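PDB 4I62: amino acid ABC transporter, periplasmic amino acid-binding protein, putative from Streptococcus pneumoniae, which binds L-arginine between its two lobes and probably delivers it to a membrane ABC transporter for uptake into the cell. Local coordinates for residues A[103-111]-A[224-232]; A[148-157]-A[169-180]. One frame throughout, in Å; residues are numbered along the deposited sequence. Where two conformers were deposited one is given.

Contact 1. Residues A[103-111]-A[224-232]; sequences DLAISGVSK and DDSYAVAMK. With ARG (arginine), chain B.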
loop_
_atom_site.group_PDB
_atom_site.type_symbol
_atom_site.label_atom_id
_atom_site.label_comp_id
_atom_site.label_asym_id
_atom_site.label_seq_id
_atom_site.Cartn_x
_atom_site.Cartn_y
_atom_site.Cartn_z
ATOM N N ASP A 103 8.373 1.398 14.885
ATOM C CA ASP A 103 9.124 0.143 14.885
ATOM C C ASP A 103 9.027 -0.625 13.564
ATOM O O ASP A 103 9.999 -1.269 13.146
ATOM C CB ASP A 103 8.595 -0.750 16.004
ATOM C CG ASP A 103 8.741 -0.100 17.358
ATOM O OD1 ASP A 103 9.856 0.390 17.655
ATOM O OD2 ASP A 103 7.746 -0.022 18.122
ATOM N N LEU A 104 7.853 -0.586 12.937
ATOM C CA LEU A 104 7.600 -1.299 11.679
ATOM C C LEU A 104 6.829 -0.373 10.764
ATOM O O LEU A 104 6.044 0.441 11.248
ATOM C CB LEU A 104 6.736 -2.563 11.888
ATOM C CG LEU A 104 7.306 -3.632 12.795
ATOM C CD1 LEU A 104 6.276 -4.746 12.982
ATOM C CD2 LEU A 104 8.636 -4.191 12.241
ATOM N N ALA A 105 7.017 -0.566 9.463
ATOM C CA ALA A 105 6.083 -0.038 8.470
ATOM C C ALA A 105 5.310 -1.226 7.926
ATOM O O ALA A 105 5.910 -2.132 7.332
ATOM C CB ALA A 105 6.807 0.671 7.337
ATOM N N ILE A 106 3.996 -1.211 8.137
ATOM C CA ILE A 106 3.106 -2.222 7.561
ATOM C C ILE A 106 2.045 -1.403 6.816
ATOM O O ILE A 106 1.074 -0.928 7.416
ATOM C CB ILE A 106 2.460 -3.164 8.611
ATOM C CG1 ILE A 106 3.523 -3.725 9.564
ATOM C CG2 ILE A 106 1.739 -4.286 7.867
ATOM C CD1 ILE A 106 2.941 -4.636 10.661
ATOM N N SER A 107 2.283 -1.197 5.516
ATOM C CA SER A 107 1.547 -0.159 4.819
ATOM C C SER A 107 1.540 -0.431 3.317
ATOM O O SER A 107 1.679 0.510 2.505
ATOM C CB SER A 107 2.145 1.222 5.126
ATOM O OG SER A 107 1.288 2.308 4.748
ATOM N N GLY A 108 1.420 -1.702 2.941
ATOM C CA GLY A 108 1.478 -2.058 1.529
ATOM C C GLY A 108 2.813 -1.680 0.901
ATOM O O GLY A 108 2.855 -1.268 -0.256
ATOM N N VAL A 109 3.897 -1.857 1.647
ATOM C CA VAL A 109 5.225 -1.405 1.220
ATOM C C VAL A 109 5.907 -2.409 0.292
ATOM O O VAL A 109 6.144 -3.574 0.698
ATOM C CB VAL A 109 6.150 -1.139 2.433
ATOM C CG1 VAL A 109 7.525 -0.689 1.986
ATOM C CG2 VAL A 109 5.542 -0.139 3.374
ATOM N N SER A 110 6.218 -1.997 -0.928
ATOM C CA SER A 110 6.943 -2.830 -1.846
ATOM C C SER A 110 8.421 -2.897 -1.506
ATOM O O SER A 110 9.090 -1.889 -1.218
ATOM C CB SER A 110 6.841 -2.211 -3.242
ATOM O OG SER A 110 5.487 -2.109 -3.690
ATOM N N LYS A 111 9.005 -4.101 -1.629
ATOM C CA LYS A 111 10.473 -4.191 -1.583
ATOM C C LYS A 111 11.113 -3.596 -2.822
ATOM O O LYS A 111 10.632 -3.786 -3.956
ATOM C CB LYS A 111 10.958 -5.624 -1.546
ATOM C CG LYS A 111 10.494 -6.291 -0.365
ATOM C CD LYS A 111 11.010 -7.725 -0.289
ATOM C CE LYS A 111 12.516 -7.806 -0.333
ATOM N NZ LYS A 111 12.975 -9.251 -0.370
ATOM N N ASP A 224 9.576 -8.523 -9.669
ATOM C CA ASP A 224 8.580 -8.704 -8.613
ATOM C C ASP A 224 8.181 -7.403 -7.927
ATOM O O ASP A 224 9.035 -6.597 -7.580
ATOM C CB ASP A 224 9.154 -9.618 -7.525
ATOM C CG ASP A 224 9.255 -11.072 -7.958
ATOM O OD1 ASP A 224 9.111 -11.356 -9.172
ATOM O OD2 ASP A 224 9.486 -11.927 -7.064
ATOM N N ASP A 225 6.884 -7.203 -7.729
ATOM C CA ASP A 225 6.396 -6.190 -6.826
ATOM C C ASP A 225 5.789 -6.929 -5.638
ATOM O O ASP A 225 4.613 -7.329 -5.685
ATOM C CB ASP A 225 5.341 -5.343 -7.531
ATOM C CG ASP A 225 4.820 -4.212 -6.666
ATOM O OD1 ASP A 225 5.284 -4.052 -5.505
ATOM O OD2 ASP A 225 3.952 -3.470 -7.174
ATOM N N SER A 226 6.590 -7.123 -4.609
ATOM C CA SER A 226 6.164 -7.858 -3.424
ATOM C C SER A 226 6.106 -6.968 -2.206
ATOM O O SER A 226 7.037 -6.191 -1.939
ATOM C CB SER A 226 7.144 -8.986 -3.150
ATOM O OG SER A 226 7.139 -9.897 -4.240
ATOM N N TYR A 227 4.989 -7.049 -1.459
ATOM C CA TYR A 227 4.854 -6.296 -0.236
ATOM C C TYR A 227 5.552 -7.028 0.925
ATOM O O TYR A 227 5.519 -8.255 1.007
ATOM C CB TYR A 227 3.391 -6.129 0.173
ATOM C CG TYR A 227 2.508 -5.300 -0.696
ATOM C CD1 TYR A 227 2.988 -4.597 -1.789
ATOM C CD2 TYR A 227 1.146 -5.237 -0.395
ATOM C CE1 TYR A 227 2.102 -3.820 -2.580
ATOM C CE2 TYR A 227 0.275 -4.490 -1.162
ATOM C CZ TYR A 227 0.755 -3.794 -2.250
ATOM O OH TYR A 227 -0.157 -3.038 -2.974
ATOM N N ALA A 228 6.153 -6.230 1.809
ATOM C CA ALA A 228 6.838 -6.757 2.974
ATOM C C ALA A 228 6.766 -5.732 4.098
ATOM O O ALA A 228 6.450 -4.542 3.875
ATOM C CB ALA A 228 8.269 -7.106 2.621
ATOM N N VAL A 229 7.040 -6.182 5.315
ATOM C CA VAL A 229 7.131 -5.299 6.465
ATOM C C VAL A 229 8.538 -4.729 6.543
ATOM O O VAL A 229 9.511 -5.479 6.469
ATOM C CB VAL A 229 6.818 -6.088 7.733
ATOM C CG1 VAL A 229 7.048 -5.236 8.989
ATOM C CG2 VAL A 229 5.416 -6.690 7.668
ATOM N N ALA A 230 8.641 -3.401 6.669
ATOM C CA ALA A 230 9.975 -2.775 6.774
ATOM C C ALA A 230 10.308 -2.491 8.210
ATOM O O ALA A 230 9.441 -2.120 9.027
ATOM C CB ALA A 230 10.018 -1.465 5.981
ATOM N N MET A 231 11.581 -2.637 8.521
ATOM C CA MET A 231 12.081 -2.363 9.857
ATOM C C MET A 231 13.523 -1.854 9.743
ATOM O O MET A 231 14.116 -1.874 8.664
ATOM C CB MET A 231 11.978 -3.610 10.740
ATOM C CG MET A 231 12.864 -4.728 10.308
ATOM S SD MET A 231 12.304 -6.342 10.914
ATOM C CE MET A 231 11.032 -6.721 9.700
ATOM N N LYS A 232 14.052 -1.358 10.849
ATOM C CA LYS A 232 15.421 -0.873 10.831
ATOM C C LYS A 232 16.394 -1.989 10.504
ATOM O O LYS A 232 16.178 -3.165 10.838
ATOM C CB LYS A 232 15.792 -0.176 12.133
ATOM C CG LYS A 232 15.447 1.314 12.131
ATOM C CD LYS A 232 15.768 1.953 13.478
ATOM C CE LYS A 232 17.260 1.908 13.765
ATOM N NZ LYS A 232 18.030 2.675 12.731
HETATM N N ARG B . 3.407 -0.409 -2.879
HETATM C CA ARG B . 3.756 1.017 -3.114
HETATM C C ARG B . 5.094 1.376 -2.474
HETATM O O ARG B . 5.555 0.647 -1.571
HETATM C CB ARG B . 2.631 1.935 -2.675
HETATM C CG ARG B . 2.218 1.736 -1.215
HETATM C CD ARG B . 1.308 2.844 -0.726
HETATM N NE ARG B . 0.701 2.465 0.537
HETATM C CZ ARG B . -0.116 3.220 1.242
HETATM N NH1 ARG B . -0.602 2.770 2.395
HETATM N NH2 ARG B . -0.445 4.434 0.804
HETATM O OXT ARG B . 5.654 2.450 -2.872
HETATM O O HOH W 1 12.640 -0.989 13.328
HETATM O O HOH W 2 3.926 -3.312 4.240
HETATM O O HOH W 3 9.328 -6.047 -4.797
#

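Contact 2. Residues A[148-157]-A[169-180]; sequences LAQKKVGAQK and LQNSSLVSLPKN. With ARG (arginine), chain B.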
loop_
_atom_site.group_PDB
_atom_site.type_symbol
_atom_site.label_atom_id
_atom_site.label_comp_id
_atom_site.label_asym_id
_atom_site.label_seq_id
_atom_site.Cartn_x
_atom_site.Cartn_y
_atom_site.Cartn_z
ATOM N N LEU A 148 0.002 6.670 -23.321
ATOM C CA LEU A 148 0.090 7.717 -22.317
ATOM C C LEU A 148 0.854 8.945 -22.809
ATOM O O LEU A 148 0.946 9.949 -22.053
ATOM C CB LEU A 148 0.690 7.156 -21.026
ATOM C CG LEU A 148 -0.125 6.041 -20.391
ATOM C CD1 LEU A 148 0.630 5.435 -19.233
ATOM C CD2 LEU A 148 -1.487 6.560 -19.922
ATOM N N ALA A 149 1.420 8.896 -24.009
ATOM C CA ALA A 149 2.090 10.066 -24.549
ATOM C C ALA A 149 1.148 11.276 -24.584
ATOM O O ALA A 149 0.008 11.186 -25.039
ATOM C CB ALA A 149 2.612 9.757 -25.931
ATOM N N GLN A 150 1.668 12.409 -24.104
ATOM C CA GLN A 150 0.927 13.678 -24.103
ATOM C C GLN A 150 -0.276 13.663 -23.149
ATOM O O GLN A 150 -1.163 14.530 -23.254
ATOM C CB GLN A 150 0.495 14.096 -25.526
ATOM C CG GLN A 150 1.645 14.514 -26.437
ATOM C CD GLN A 150 2.397 13.353 -27.065
ATOM O OE1 GLN A 150 1.804 12.509 -27.734
ATOM N NE2 GLN A 150 3.713 13.319 -26.871
ATOM N N LYS A 151 -0.336 12.685 -22.250
ATOM C CA LYS A 151 -1.404 12.625 -21.265
ATOM C C LYS A 151 -0.875 12.969 -19.881
ATOM O O LYS A 151 0.335 13.032 -19.651
ATOM C CB LYS A 151 -2.041 11.222 -21.232
ATOM C CG LYS A 151 -2.566 10.751 -22.580
ATOM C CD LYS A 151 -3.661 11.696 -23.065
ATOM C CE LYS A 151 -4.097 11.432 -24.501
ATOM N NZ LYS A 151 -4.812 10.132 -24.633
ATOM N N LYS A 152 -1.797 13.190 -18.947
ATOM C CA LYS A 152 -1.488 13.528 -17.567
ATOM C C LYS A 152 -1.718 12.296 -16.681
ATOM O O LYS A 152 -2.813 11.748 -16.660
ATOM C CB LYS A 152 -2.396 14.684 -17.105
ATOM C CG LYS A 152 -2.320 15.923 -17.989
ATOM C CD LYS A 152 -3.539 16.814 -17.844
ATOM C CE LYS A 152 -3.423 18.038 -18.740
ATOM N NZ LYS A 152 -3.143 17.672 -20.171
ATOM N N VAL A 153 -0.670 11.881 -15.971
ATOM C CA VAL A 153 -0.713 10.631 -15.213
ATOM C C VAL A 153 -0.334 10.900 -13.763
ATOM O O VAL A 153 0.700 11.546 -13.485
ATOM C CB VAL A 153 0.283 9.613 -15.827
ATOM C CG1 VAL A 153 0.235 8.269 -15.098
ATOM C CG2 VAL A 153 -0.031 9.412 -17.311
ATOM N N GLY A 154 -1.159 10.424 -12.846
ATOM C CA GLY A 154 -0.914 10.595 -11.425
ATOM C C GLY A 154 -0.381 9.356 -10.738
ATOM O O GLY A 154 -0.630 8.228 -11.140
ATOM N N ALA A 155 0.302 9.611 -9.616
ATOM C CA ALA A 155 0.776 8.566 -8.719
ATOM C C ALA A 155 0.973 9.158 -7.335
ATOM O O ALA A 155 1.126 10.370 -7.179
ATOM C CB ALA A 155 2.083 7.944 -9.211
ATOM N N GLN A 156 1.015 8.289 -6.329
ATOM C CA GLN A 156 1.187 8.756 -4.958
ATOM C C GLN A 156 2.638 9.140 -4.686
ATOM O O GLN A 156 3.584 8.401 -4.995
ATOM C CB GLN A 156 0.703 7.704 -3.952
ATOM C CG GLN A 156 0.828 8.241 -2.494
ATOM C CD GLN A 156 0.229 7.349 -1.420
ATOM O OE1 GLN A 156 0.446 6.147 -1.412
ATOM N NE2 GLN A 156 -0.496 7.931 -0.497
ATOM N N LYS A 157 2.816 10.307 -4.074
ATOM C CA LYS A 157 4.148 10.754 -3.706
ATOM C C LYS A 157 4.836 9.759 -2.780
ATOM O O LYS A 157 4.237 9.319 -1.777
ATOM C CB LYS A 157 4.065 12.109 -3.025
ATOM C CG LYS A 157 5.402 12.839 -2.960
ATOM C CD LYS A 157 5.308 14.106 -2.091
ATOM C CE LYS A 157 6.560 14.957 -2.174
ATOM N NZ LYS A 157 7.769 14.167 -1.855
ATOM N N LEU A 169 7.727 7.484 -18.394
ATOM C CA LEU A 169 6.743 8.341 -19.054
ATOM C C LEU A 169 7.251 9.759 -19.354
ATOM O O LEU A 169 6.599 10.751 -19.002
ATOM C CB LEU A 169 5.432 8.351 -18.246
ATOM C CG LEU A 169 4.843 6.968 -17.932
ATOM C CD1 LEU A 169 3.566 7.130 -17.086
ATOM C CD2 LEU A 169 4.579 6.136 -19.186
ATOM N N GLN A 170 8.392 9.848 -20.024
ATOM C CA GLN A 170 8.976 11.144 -20.389
ATOM C C GLN A 170 8.108 11.998 -21.306
ATOM O O GLN A 170 8.319 13.208 -21.383
ATOM C CB GLN A 170 10.356 10.966 -21.028
ATOM C CG GLN A 170 11.471 10.667 -20.032
ATOM C CD GLN A 170 11.445 9.237 -19.531
ATOM O OE1 GLN A 170 10.779 8.365 -20.090
ATOM N NE2 GLN A 170 12.155 8.987 -18.448
ATOM N N ASN A 171 7.163 11.382 -22.008
ATOM C CA ASN A 171 6.292 12.121 -22.908
ATOM C C ASN A 171 4.955 12.483 -22.273
ATOM O O ASN A 171 4.051 12.946 -22.969
ATOM C CB ASN A 171 6.046 11.345 -24.210
ATOM C CG ASN A 171 7.289 11.165 -25.041
ATOM O OD1 ASN A 171 8.169 12.018 -25.051
ATOM N ND2 ASN A 171 7.356 10.051 -25.765
ATOM N N SER A 172 4.846 12.262 -20.966
ATOM C CA SER A 172 3.620 12.538 -20.222
ATOM C C SER A 172 3.846 13.674 -19.226
ATOM O O SER A 172 4.977 13.918 -18.805
ATOM C CB SER A 172 3.170 11.287 -19.436
ATOM O OG SER A 172 3.014 10.137 -20.276
ATOM N N SER A 173 2.751 14.300 -18.789
ATOM C CA SER A 173 2.783 15.243 -17.665
ATOM C C SER A 173 2.486 14.486 -16.380
ATOM O O SER A 173 1.454 13.825 -16.260
ATOM C CB SER A 173 1.747 16.344 -17.872
ATOM O OG SER A 173 2.073 17.144 -18.987
ATOM N N LEU A 174 3.370 14.548 -15.404
ATOM C CA LEU A 174 3.225 13.723 -14.217
ATOM C C LEU A 174 2.762 14.533 -12.995
ATOM O O LEU A 174 3.244 15.650 -12.760
ATOM C CB LEU A 174 4.548 13.029 -13.919
ATOM C CG LEU A 174 5.088 12.192 -15.094
ATOM C CD1 LEU A 174 6.434 11.559 -14.749
ATOM C CD2 LEU A 174 4.078 11.128 -15.577
ATOM N N VAL A 175 1.802 13.997 -12.270
ATOM C CA VAL A 175 1.254 14.569 -11.040
ATOM C C VAL A 175 1.605 13.604 -9.922
ATOM O O VAL A 175 1.333 12.418 -10.029
ATOM C CB VAL A 175 -0.284 14.750 -11.177
ATOM C CG1 VAL A 175 -0.929 15.132 -9.848
ATOM C CG2 VAL A 175 -0.574 15.833 -12.214
ATOM N N SER A 176 2.202 14.093 -8.843
ATOM C CA SER A 176 2.536 13.264 -7.694
ATOM C C SER A 176 1.931 13.902 -6.441
ATOM O O SER A 176 2.350 14.983 -6.044
ATOM C CB SER A 176 4.049 13.192 -7.572
ATOM O OG SER A 176 4.438 12.747 -6.299
ATOM N N LEU A 177 0.937 13.254 -5.841
ATOM C CA LEU A 177 0.174 13.805 -4.742
ATOM C C LEU A 177 0.363 12.991 -3.497
ATOM O O LEU A 177 0.422 11.773 -3.551
ATOM C CB LEU A 177 -1.315 13.826 -5.054
ATOM C CG LEU A 177 -1.757 14.814 -6.107
ATOM C CD1 LEU A 177 -3.267 14.699 -6.371
ATOM C CD2 LEU A 177 -1.402 16.224 -5.626
ATOM N N PRO A 178 0.404 13.649 -2.343
ATOM C CA PRO A 178 0.547 12.890 -1.099
ATOM C C PRO A 178 -0.594 11.926 -0.856
ATOM O O PRO A 178 -0.316 10.832 -0.377
ATOM C CB PRO A 178 0.595 13.977 -0.011
ATOM C CG PRO A 178 1.198 15.127 -0.700
ATOM C CD PRO A 178 0.702 15.079 -2.133
ATOM N N LYS A 179 -1.842 12.311 -1.151
ATOM C CA LYS A 179 -2.997 11.516 -0.746
ATOM C C LYS A 179 -3.650 10.772 -1.899
ATOM O O LYS A 179 -3.982 11.388 -2.931
ATOM C CB LYS A 179 -4.053 12.420 -0.120
ATOM C CG LYS A 179 -3.595 13.130 1.137
ATOM C CD LYS A 179 -4.730 13.900 1.818
ATOM C CE LYS A 179 -4.255 14.562 3.110
ATOM N NZ LYS A 179 -5.324 15.358 3.784
ATOM N N ASN A 180 -3.915 9.476 -1.726
ATOM C CA ASN A 180 -4.594 8.710 -2.780
ATOM C C ASN A 180 -5.980 9.246 -3.081
ATOM O O ASN A 180 -6.417 9.238 -4.246
ATOM C CB ASN A 180 -4.644 7.240 -2.427
ATOM C CG ASN A 180 -3.274 6.602 -2.450
ATOM O OD1 ASN A 180 -2.448 6.914 -3.325
ATOM N ND2 ASN A 180 -3.013 5.681 -1.523
HETATM N N ARG B . 3.407 -0.409 -2.879
HETATM C CA ARG B . 3.756 1.017 -3.114
HETATM C C ARG B . 5.094 1.376 -2.474
HETATM O O ARG B . 5.555 0.647 -1.571
HETATM C CB ARG B . 2.631 1.935 -2.675
HETATM C CG ARG B . 2.218 1.736 -1.215
HETATM C CD ARG B . 1.308 2.844 -0.726
HETATM N NE ARG B . 0.701 2.465 0.537
HETATM C CZ ARG B . -0.116 3.220 1.242
HETATM N NH1 ARG B . -0.602 2.770 2.395
HETATM N NH2 ARG B . -0.445 4.434 0.804
HETATM O OXT ARG B . 5.654 2.450 -2.872
HETATM O O HOH W 4 -0.587 4.644 -3.327
HETATM O O HOH W 5 2.524 10.244 0.218
#

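Contact 1. Residues A[103-111]-A[224-232]
Ala105 and Ala230 form an antiparallel hydrogen-bonded pair within the periplasmic binding protein type II fold. Ala105 N donates to Ala230 O at 2.9 Å, and Ala230 N returns a bond to Ala105 O. Beside this pair the packing is close and apolar. Val229 CG1 lies against Leu104 CD2 at 3.8 Å and also meets Ile106 CG1. Both pairs of side chains cross at a slant. Leu104 and Met231 instead run side by side, with CD2 of the leucine against CB of the methionine. Helix 67-79 packs on Ile106.

The segments then part, and water 2 bridges them. It accepts from Ser107 N and Val109 N and donates to Ala228 O. The backbones rejoin where Ala228 N binds Val109 O and Lys111 N binds Ser226 O. The Lys111 side is looser and partly open to solvent: CG and CD rest on Ala228 CB, and the amine extends off the contact.

Arginine sits against this second junction. Gly108 CA makes a CH-pi contact over the Tyr227 ring face, 3.9 Å from its centroid, and Tyr227 OH bonds Glu198. The CG of Asp225 stands anti to its backbone N (chi1 -177°), which brings the carboxylate to Ser110. Ser110 OG donates to the syn lone pair of Asp225 OD1 at 2.7 Å and accepts from the ligand N at 2.8 Å.

Contact 2. Residues A[148-157]-A[169-180]
Val153 and Leu169 cross at about a right angle, with CG1 of the valine 4.0 Å from CD1 of the leucine. Leu148 CD1 reaches the same leucine on a slant. Val153 CB also meets Leu174 CD2. This packing lies in a beta-alpha-beta unit: parallel strands 152-156 and 173-177, joined by helix 160-168. Backbone bonds run along the pair from Ser173 N to Lys151 O as far as Lys157 N to Leu177 O.

Two turns meet before the strands begin. Gln150 N donates to Asn171 O. Ser172 OG donates to Leu148 O at 2.7 Å from above the carbonyl plane. Lys151 N reaches the same oxygen from the opposite face, so two bonds grip it.

At the other end Gln156 and Asn180 also cross at about a right angle, with amide planes 43° apart. The Gln156 chain is extended, with CG anti to the backbone N (chi1 -177°). This carries its amide to Pro178 O. NE2 donates to that oxygen at 2.9 Å, almost in its own amide plane, and also bonds Asn46. Water 4 donates to both Gln156 OE1 and Asn180 OD1. Asn180 ND2 bonds the backbone of Asp48.

Four partners thus fix the rotation of the Gln156 amide: NE2 is used by Pro178 O and Asn46, while OE1 takes water 4 and the arginine NH2, the latter at 2.9 Å. In the complex a neutral amide oxygen faces the guanidinium, consistent with a part in recognising it.

In the fold
Contact 1 and contact 2 approach bound arginine with different parts of the chain. Their centres lie about 23 Å apart, and their nearest atoms about 7 Å apart, so they do not touch. Both reach the same mixed sheet. In sequence, contact 2 is nested inside the loop closed by contact 1. The centre of contact 1 is about 9 Å from the chain centre, that of contact 2 about 18 Å. The two hold different nitrogens of the guanidinium: in contact 1 Ser107 O takes NE and NH1, and Ser107 OG takes NH1. Contact 1 also holds the ligand's amino and carboxylate groups. Asn46, Glu53, Arg115, Ile160 and Glu198 add further ligand bonds.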